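Putative dienelactone hydrolase (Klebsiella pneumoniae subsp. pneumoniae MGH 78578, PDB 3F67) is probably a hydrolase acting on ester bonds, a member of the dienelactone hydrolase family within the alpha/beta-hydrolase superfamily. Local coordinates at residues H22-N27 and A104-R109; V35-E40 and E46-L51; Q193-A198 and A202-Y207. One frame throughout, in Å; residues are numbered along the deposited sequence. Where two conformers were deposited one is given.

Contact 1 (H22-N27 and A104-R109). With ACY (acetic acid), chain E.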
# COMPACT_ATOMS: atom_id res chain seq x y z
N HIS A 22 13.90 -0.26 -4.64
CA HIS A 22 13.99 0.82 -3.65
C HIS A 22 14.53 2.09 -4.27
O HIS A 22 15.34 2.04 -5.21
CB HIS A 22 14.81 0.41 -2.39
CG HIS A 22 16.24 0.05 -2.69
ND1 HIS A 22 17.29 0.93 -2.52
CD2 HIS A 22 16.78 -1.09 -3.17
CE1 HIS A 22 18.41 0.36 -2.91
NE2 HIS A 22 18.14 -0.88 -3.29
N ALA A 23 14.09 3.23 -3.74
CA ALA A 23 14.56 4.54 -4.22
C ALA A 23 14.72 5.42 -3.01
O ALA A 23 13.93 5.31 -2.05
CB ALA A 23 13.50 5.18 -5.21
N ARG A 24 15.67 6.35 -3.07
CA ARG A 24 15.87 7.27 -1.94
C ARG A 24 16.57 8.53 -2.42
O ARG A 24 17.17 8.52 -3.51
CB ARG A 24 16.78 6.61 -0.89
CG ARG A 24 18.21 6.41 -1.40
CD ARG A 24 19.01 5.60 -0.38
NE ARG A 24 18.65 4.17 -0.45
CZ ARG A 24 19.01 3.28 0.49
NH1 ARG A 24 19.72 3.67 1.55
NH2 ARG A 24 18.66 2.00 0.36
N PRO A 25 16.51 9.60 -1.62
CA PRO A 25 17.32 10.79 -1.97
C PRO A 25 18.82 10.48 -1.98
O PRO A 25 19.32 9.72 -1.14
CB PRO A 25 17.03 11.80 -0.85
CG PRO A 25 16.22 11.09 0.17
CD PRO A 25 15.73 9.78 -0.38
N LYS A 26 19.54 11.16 -2.86
CA LYS A 26 20.99 10.97 -3.00
C LYS A 26 21.88 11.28 -1.77
O LYS A 26 22.61 10.39 -1.32
CB LYS A 26 21.51 11.72 -4.22
CG LYS A 26 22.93 11.32 -4.61
CD LYS A 26 23.16 11.59 -6.08
CE LYS A 26 23.99 12.84 -6.31
NZ LYS A 26 25.44 12.54 -6.37
N ASN A 27 21.88 12.48 -1.21
CA ASN A 27 23.00 12.71 -0.27
C ASN A 27 22.58 12.74 1.18
O ASN A 27 23.03 13.56 1.97
CB ASN A 27 23.86 13.89 -0.70
CG ASN A 27 24.56 13.63 -2.02
OD1 ASN A 27 25.33 12.67 -2.16
ND2 ASN A 27 24.30 14.49 -3.01
N ALA A 104 10.40 -3.80 6.67
CA ALA A 104 10.65 -2.76 7.68
C ALA A 104 11.99 -3.09 8.38
O ALA A 104 12.81 -2.18 8.66
CB ALA A 104 9.48 -2.70 8.70
N SER A 105 12.21 -4.37 8.67
CA SER A 105 13.44 -4.81 9.35
C SER A 105 14.67 -4.53 8.50
O SER A 105 15.69 -4.02 8.99
CB SER A 105 13.36 -6.30 9.72
OG SER A 105 12.44 -6.49 10.78
N TRP A 106 14.56 -4.85 7.22
CA TRP A 106 15.68 -4.63 6.28
C TRP A 106 15.91 -3.12 6.17
O TRP A 106 17.04 -2.68 6.19
CB TRP A 106 15.35 -5.22 4.90
CG TRP A 106 16.38 -4.91 3.80
CD1 TRP A 106 17.47 -5.66 3.44
CD2 TRP A 106 16.37 -3.78 2.92
NE1 TRP A 106 18.16 -5.06 2.39
CE2 TRP A 106 17.50 -3.90 2.06
CE3 TRP A 106 15.52 -2.66 2.78
CZ2 TRP A 106 17.79 -2.97 1.08
CZ3 TRP A 106 15.84 -1.71 1.80
CH2 TRP A 106 16.96 -1.89 0.95
N ALA A 107 14.83 -2.35 6.09
CA ALA A 107 14.96 -0.90 5.87
C ALA A 107 15.76 -0.23 6.98
O ALA A 107 16.59 0.65 6.72
CB ALA A 107 13.55 -0.26 5.72
N ALA A 108 15.55 -0.65 8.22
CA ALA A 108 16.25 -0.04 9.36
C ALA A 108 17.78 -0.27 9.36
O ALA A 108 18.49 0.45 10.02
CB ALA A 108 15.64 -0.54 10.69
N ARG A 109 18.26 -1.29 8.60
CA ARG A 109 19.70 -1.56 8.47
C ARG A 109 20.25 -1.09 7.12
O ARG A 109 21.42 -1.29 6.86
CB ARG A 109 19.98 -3.07 8.64
CG ARG A 109 20.10 -3.48 10.15
CD ARG A 109 20.58 -4.91 10.38
NE ARG A 109 19.53 -5.81 9.91
CZ ARG A 109 18.55 -6.27 10.69
NH1 ARG A 109 17.63 -7.07 10.19
NH2 ARG A 109 18.51 -5.95 11.98
C ACY E . 15.09 -7.39 12.96
O ACY E . 15.55 -8.40 12.35
OXT ACY E . 15.71 -6.33 13.10
CH3 ACY E . 13.70 -7.42 13.54
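Trp106 meets His22 as a T-shaped pair, sending the outer corner of its six-membered ring against one face of the imidazole. The ring centroids lie 5.6 Å apart with the planes at 59°, and the leading atom is Trp106 CH2, 4.2 Å from His22 CG. Trp106 can span the gap between helix and strand because its CG stands anti to the backbone N (chi1 173°), which sends the large indole off the helix toward the sheet. The indole's length suits a gap in which the nearest CA atoms, those of His22 and Ala107, are 9.7 Å apart.

The tightly packed part is this buried indole, surrounded by Thr9, Ile11 and Ile63 and stacked on His110. Arg24, only partly buried and with fewer neighbours here, marks the looser flank: its NH2 lies 4.3 Å from Trp106 CH2, and both that carbon and His22 ND1 sit at the edge of the guanidinium, while NH1 is hydrogen-bonded to the carbonyl of His110. A long, flexible arginine suits this border.

On the solvent side, exposed Arg109 holds an acetate, probably from the crystallisation liquor, in a fork of two hydrogen bonds: NH2 to OXT at 3.0 Å and NH1 to O at 3.3 Å. The whole is plain helix-on-sheet packing, with helix 93-108 laid against the antiparallel end of the central sheet of an alpha/beta-hydrolase fold.

Contact 2 (V35-E40 and E46-L51)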
# COMPACT_ATOMS: atom_id res chain seq x y z
N VAL A 35 8.91 4.70 3.38
CA VAL A 35 7.55 4.40 2.91
C VAL A 35 7.59 3.03 2.23
O VAL A 35 8.19 2.87 1.14
CB VAL A 35 6.97 5.48 1.94
CG1 VAL A 35 5.54 5.07 1.48
CG2 VAL A 35 6.97 6.86 2.60
N ILE A 36 6.92 2.06 2.84
CA ILE A 36 6.73 0.76 2.12
C ILE A 36 5.60 1.01 1.10
O ILE A 36 4.58 1.61 1.45
CB ILE A 36 6.33 -0.27 3.10
CG1 ILE A 36 7.48 -0.53 4.12
CG2 ILE A 36 5.96 -1.60 2.37
CD1 ILE A 36 7.08 -1.58 5.16
N VAL A 37 5.80 0.59 -0.14
CA VAL A 37 4.83 0.86 -1.21
C VAL A 37 4.24 -0.50 -1.59
O VAL A 37 4.99 -1.41 -2.03
CB VAL A 37 5.53 1.47 -2.44
CG1 VAL A 37 4.50 1.64 -3.58
CG2 VAL A 37 6.11 2.87 -2.07
N VAL A 38 2.92 -0.66 -1.44
CA VAL A 38 2.31 -1.97 -1.72
C VAL A 38 1.63 -1.98 -3.09
O VAL A 38 0.72 -1.17 -3.36
CB VAL A 38 1.27 -2.40 -0.68
CG1 VAL A 38 0.91 -3.93 -0.84
CG2 VAL A 38 1.75 -2.13 0.75
N GLN A 39 2.10 -2.91 -3.93
CA GLN A 39 1.62 -3.10 -5.32
C GLN A 39 0.11 -3.31 -5.47
O GLN A 39 -0.59 -3.66 -4.50
CB GLN A 39 2.31 -4.40 -5.80
CG GLN A 39 1.93 -5.57 -4.89
CD GLN A 39 2.46 -6.90 -5.43
OE1 GLN A 39 3.64 -7.21 -5.24
NE2 GLN A 39 1.62 -7.64 -6.15
N GLU A 40 -0.39 -3.10 -6.70
CA GLU A 40 -1.68 -3.66 -7.13
C GLU A 40 -1.47 -5.15 -7.46
O GLU A 40 -0.40 -5.72 -7.14
CB GLU A 40 -2.17 -2.90 -8.36
CG GLU A 40 -2.12 -1.34 -8.16
CD GLU A 40 -2.64 -0.59 -9.40
OE1 GLU A 40 -1.92 -0.51 -10.41
OE2 GLU A 40 -3.76 -0.02 -9.34
N GLU A 46 6.41 -1.30 -13.73
CA GLU A 46 7.08 -0.00 -13.95
C GLU A 46 6.39 1.17 -13.24
O GLU A 46 7.06 2.10 -12.75
CB GLU A 46 7.11 0.28 -15.46
CG GLU A 46 7.67 1.65 -15.79
CD GLU A 46 9.13 1.86 -15.30
OE1 GLU A 46 9.88 0.86 -15.06
OE2 GLU A 46 9.52 3.03 -15.14
N HIS A 47 5.06 1.15 -13.22
CA HIS A 47 4.29 2.24 -12.58
C HIS A 47 4.66 2.28 -11.06
O HIS A 47 4.83 3.35 -10.51
CB HIS A 47 2.80 2.02 -12.75
CG HIS A 47 1.95 2.96 -11.95
ND1 HIS A 47 2.03 4.33 -12.09
CD2 HIS A 47 1.01 2.74 -10.99
CE1 HIS A 47 1.19 4.91 -11.26
NE2 HIS A 47 0.54 3.97 -10.59
N ILE A 48 4.74 1.11 -10.42
CA ILE A 48 5.05 1.09 -8.98
C ILE A 48 6.49 1.61 -8.74
O ILE A 48 6.76 2.36 -7.76
CB ILE A 48 4.85 -0.33 -8.37
CG1 ILE A 48 3.38 -0.80 -8.58
CG2 ILE A 48 5.27 -0.37 -6.89
CD1 ILE A 48 2.32 0.11 -7.89
N ARG A 49 7.41 1.23 -9.62
CA ARG A 49 8.79 1.74 -9.56
C ARG A 49 8.84 3.27 -9.71
O ARG A 49 9.58 3.96 -8.99
CB ARG A 49 9.68 1.02 -10.59
CG ARG A 49 9.67 -0.52 -10.40
CD ARG A 49 10.24 -1.23 -11.65
NE ARG A 49 11.66 -0.96 -11.89
CZ ARG A 49 12.64 -1.86 -11.73
NH1 ARG A 49 13.89 -1.54 -12.01
NH2 ARG A 49 12.37 -3.09 -11.32
N ASP A 50 8.04 3.80 -10.64
CA ASP A 50 7.87 5.27 -10.81
C ASP A 50 7.37 5.92 -9.50
O ASP A 50 7.92 6.94 -9.07
CB ASP A 50 6.87 5.52 -11.97
CG ASP A 50 6.71 6.98 -12.36
OD1 ASP A 50 7.60 7.81 -12.08
OD2 ASP A 50 5.67 7.26 -13.02
N LEU A 51 6.35 5.33 -8.87
CA LEU A 51 5.87 5.85 -7.60
C LEU A 51 6.96 5.86 -6.52
O LEU A 51 7.01 6.82 -5.74
CB LEU A 51 4.62 5.07 -7.12
CG LEU A 51 3.41 5.19 -8.10
CD1 LEU A 51 2.25 4.44 -7.49
CD2 LEU A 51 3.01 6.64 -8.43
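The first half of a beta-alpha-beta crossover, in which strand 32-38 leads through a loop into helix 46-57, is packed here chiefly through Ile48. Its CG2 meets Val37 CG1 at 3.9 Å, the two side chains lying alongside and running opposite ways. Both methyls stand anti to their own backbone N (chi1 176° for Val37), and these beta-branched residues fill the strand-helix interface with compact apolar surface. The other branch of Ile48 reaches the loop, its CD1 lying 4.2 Å from Gln39 CA.

Beyond the strand, polar side chains take over. Gln39 OE1 ties the loop to Leu67 N, while its NE2 makes a bent bond (3.0 Å, 139° at the hydrogen) to Glu40 O, the carbonyl of the next residue, which fixes the turn of the amide. Glu40 OE1 comes within 4.4 Å of His47 CD2 but is in a salt bridge with Arg219, which holds the carboxylate in place.

Leu51 CG covers one face of the His47 ring. Val37 also packs on Cys52 and Leu55 of the same helix, Val38 turns from it toward helix 124-133, and strand 32-38 runs parallel between strands 61-65 and 116-122.

Contact 3 (Q193-A198 and A202-Y207)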
# COMPACT_ATOMS: atom_id res chain seq x y z
N GLN A 193 -18.66 3.46 9.80
CA GLN A 193 -19.29 2.99 11.02
C GLN A 193 -18.28 2.24 11.87
O GLN A 193 -18.26 2.43 13.09
CB GLN A 193 -20.53 2.11 10.75
CG GLN A 193 -21.73 2.86 10.22
CD GLN A 193 -22.95 1.94 10.05
OE1 GLN A 193 -22.86 0.71 10.27
NE2 GLN A 193 -24.05 2.51 9.60
N ALA A 194 -17.47 1.40 11.23
CA ALA A 194 -16.51 0.56 11.95
C ALA A 194 -15.45 1.47 12.61
O ALA A 194 -15.08 1.27 13.76
CB ALA A 194 -15.85 -0.45 11.00
N LEU A 195 -15.00 2.47 11.87
CA LEU A 195 -13.97 3.42 12.38
C LEU A 195 -14.50 4.27 13.55
O LEU A 195 -13.80 4.49 14.56
CB LEU A 195 -13.49 4.31 11.24
CG LEU A 195 -12.70 3.60 10.16
CD1 LEU A 195 -12.56 4.50 8.89
CD2 LEU A 195 -11.32 3.10 10.69
N ARG A 196 -15.74 4.74 13.42
CA ARG A 196 -16.34 5.48 14.52
C ARG A 196 -16.52 4.62 15.77
O ARG A 196 -16.24 5.09 16.88
CB ARG A 196 -17.69 6.06 14.10
CG ARG A 196 -17.59 7.19 13.10
CD ARG A 196 -18.92 7.95 12.97
NE ARG A 196 -19.96 7.13 12.33
CZ ARG A 196 -20.21 7.15 11.02
NH1 ARG A 196 -19.51 7.94 10.22
NH2 ARG A 196 -21.16 6.38 10.51
N ALA A 197 -16.97 3.36 15.59
CA ALA A 197 -17.20 2.47 16.73
C ALA A 197 -15.88 2.19 17.44
O ALA A 197 -15.84 1.99 18.66
CB ALA A 197 -17.81 1.16 16.27
N ALA A 198 -14.81 2.14 16.65
CA ALA A 198 -13.46 1.89 17.14
C ALA A 198 -12.76 3.13 17.73
O ALA A 198 -11.68 2.99 18.33
CB ALA A 198 -12.61 1.32 15.99
N ALA A 202 -8.75 8.20 11.57
CA ALA A 202 -8.82 7.78 10.19
C ALA A 202 -9.83 8.63 9.47
O ALA A 202 -10.80 9.11 10.07
CB ALA A 202 -9.23 6.26 10.07
N GLU A 203 -9.64 8.80 8.17
CA GLU A 203 -10.69 9.43 7.38
C GLU A 203 -10.54 8.86 6.00
O GLU A 203 -9.46 8.42 5.60
CB GLU A 203 -10.52 10.94 7.32
CG GLU A 203 -9.23 11.30 6.62
CD GLU A 203 -8.83 12.72 6.88
OE1 GLU A 203 -8.54 13.44 5.92
OE2 GLU A 203 -8.81 13.10 8.08
N ILE A 204 -11.66 8.86 5.30
CA ILE A 204 -11.76 8.42 3.90
C ILE A 204 -12.22 9.62 3.07
O ILE A 204 -13.29 10.21 3.32
CB ILE A 204 -12.77 7.23 3.76
CG1 ILE A 204 -12.22 6.02 4.52
CG2 ILE A 204 -12.99 6.89 2.30
CD1 ILE A 204 -13.23 4.84 4.68
N VAL A 205 -11.41 9.99 2.10
CA VAL A 205 -11.75 11.07 1.18
C VAL A 205 -12.27 10.41 -0.08
O VAL A 205 -11.61 9.52 -0.64
CB VAL A 205 -10.50 11.90 0.88
CG1 VAL A 205 -10.77 12.94 -0.29
CG2 VAL A 205 -10.02 12.60 2.20
N VAL A 206 -13.48 10.82 -0.52
CA VAL A 206 -14.09 10.26 -1.72
C VAL A 206 -14.11 11.29 -2.85
O VAL A 206 -14.64 12.40 -2.68
CB VAL A 206 -15.53 9.82 -1.44
CG1 VAL A 206 -16.12 9.21 -2.70
CG2 VAL A 206 -15.54 8.79 -0.30
N TYR A 207 -13.47 10.95 -3.96
CA TYR A 207 -13.37 11.84 -5.13
C TYR A 207 -14.57 11.64 -6.05
O TYR A 207 -14.70 10.58 -6.66
CB TYR A 207 -12.06 11.57 -5.89
CG TYR A 207 -10.87 12.05 -5.09
CD1 TYR A 207 -10.43 13.39 -5.20
CD2 TYR A 207 -10.22 11.20 -4.19
CE1 TYR A 207 -9.36 13.87 -4.41
CE2 TYR A 207 -9.15 11.67 -3.41
CZ TYR A 207 -8.73 12.98 -3.55
OH TYR A 207 -7.68 13.46 -2.80
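Ala202, at the start of its strand, rests its single methyl against the fork of Leu195: Ala202 CB is 3.8 Å from Leu195 CD2 and 3.9 Å from Leu195 CD1. The two branches therefore straddle the methyl almost evenly. With CG of Leu195 anti to its own carbonyl carbon (chi1 -68°), the branch point is carried toward the strand, which lets both methyls reach Ala202 CB at once. A small alanine suits a point where the backbones come as near as 7.1 Å between Leu195 CA and Ala202 CA.

At Glu203 the CB leaves on the side away from the helix, in keeping with strand alternation, and the side chain touches Trp237 of helix 224-238. The strand is the last of a beta-alpha-beta unit formed by strand 172-177, helix 185-197 and strand 202-207, and the short connection after the helix brings the chain back as an outermost strand of the sheet.

Ile204 turns to the helix again, its CD1 4.3 Å from Leu195 CD1. That one leucine methyl thus serves both strand residues, whereas CD2 packs on Ala202. Longer than alanine, Ile204 also reaches Val188 and Met191 one and two turns earlier in the helix. Farther along, Val205 touches Arg233 of helix 224-238, Val206 lies on Gln185 and Arg192, and the hydroxyl of buried Tyr207 is hydrogen-bonded to Asp229 OD2.

In the fold
All three contacts pack helices on one mixed sheet. Contacts 1 and 2 are neighbours, their centres 14 Å apart, and they touch where Ala104 N lies 4.3 Å from Ile36 CD1; helix 93-108 thus packs on the strand that contact 2 pairs with helix 46-57, the two helices lying on opposite faces of strand 32-38. Contact 3 lies across the chain's centre from contact 1, about 31 Å between centres, and about 24 Å between centres from contact 2. Contact 2 is the one nearest the probable active site: the Glu40 side chain touches residues of what looks like a nucleophile elbow and a Cys123-His212-Asp180 triad, consistent with the family.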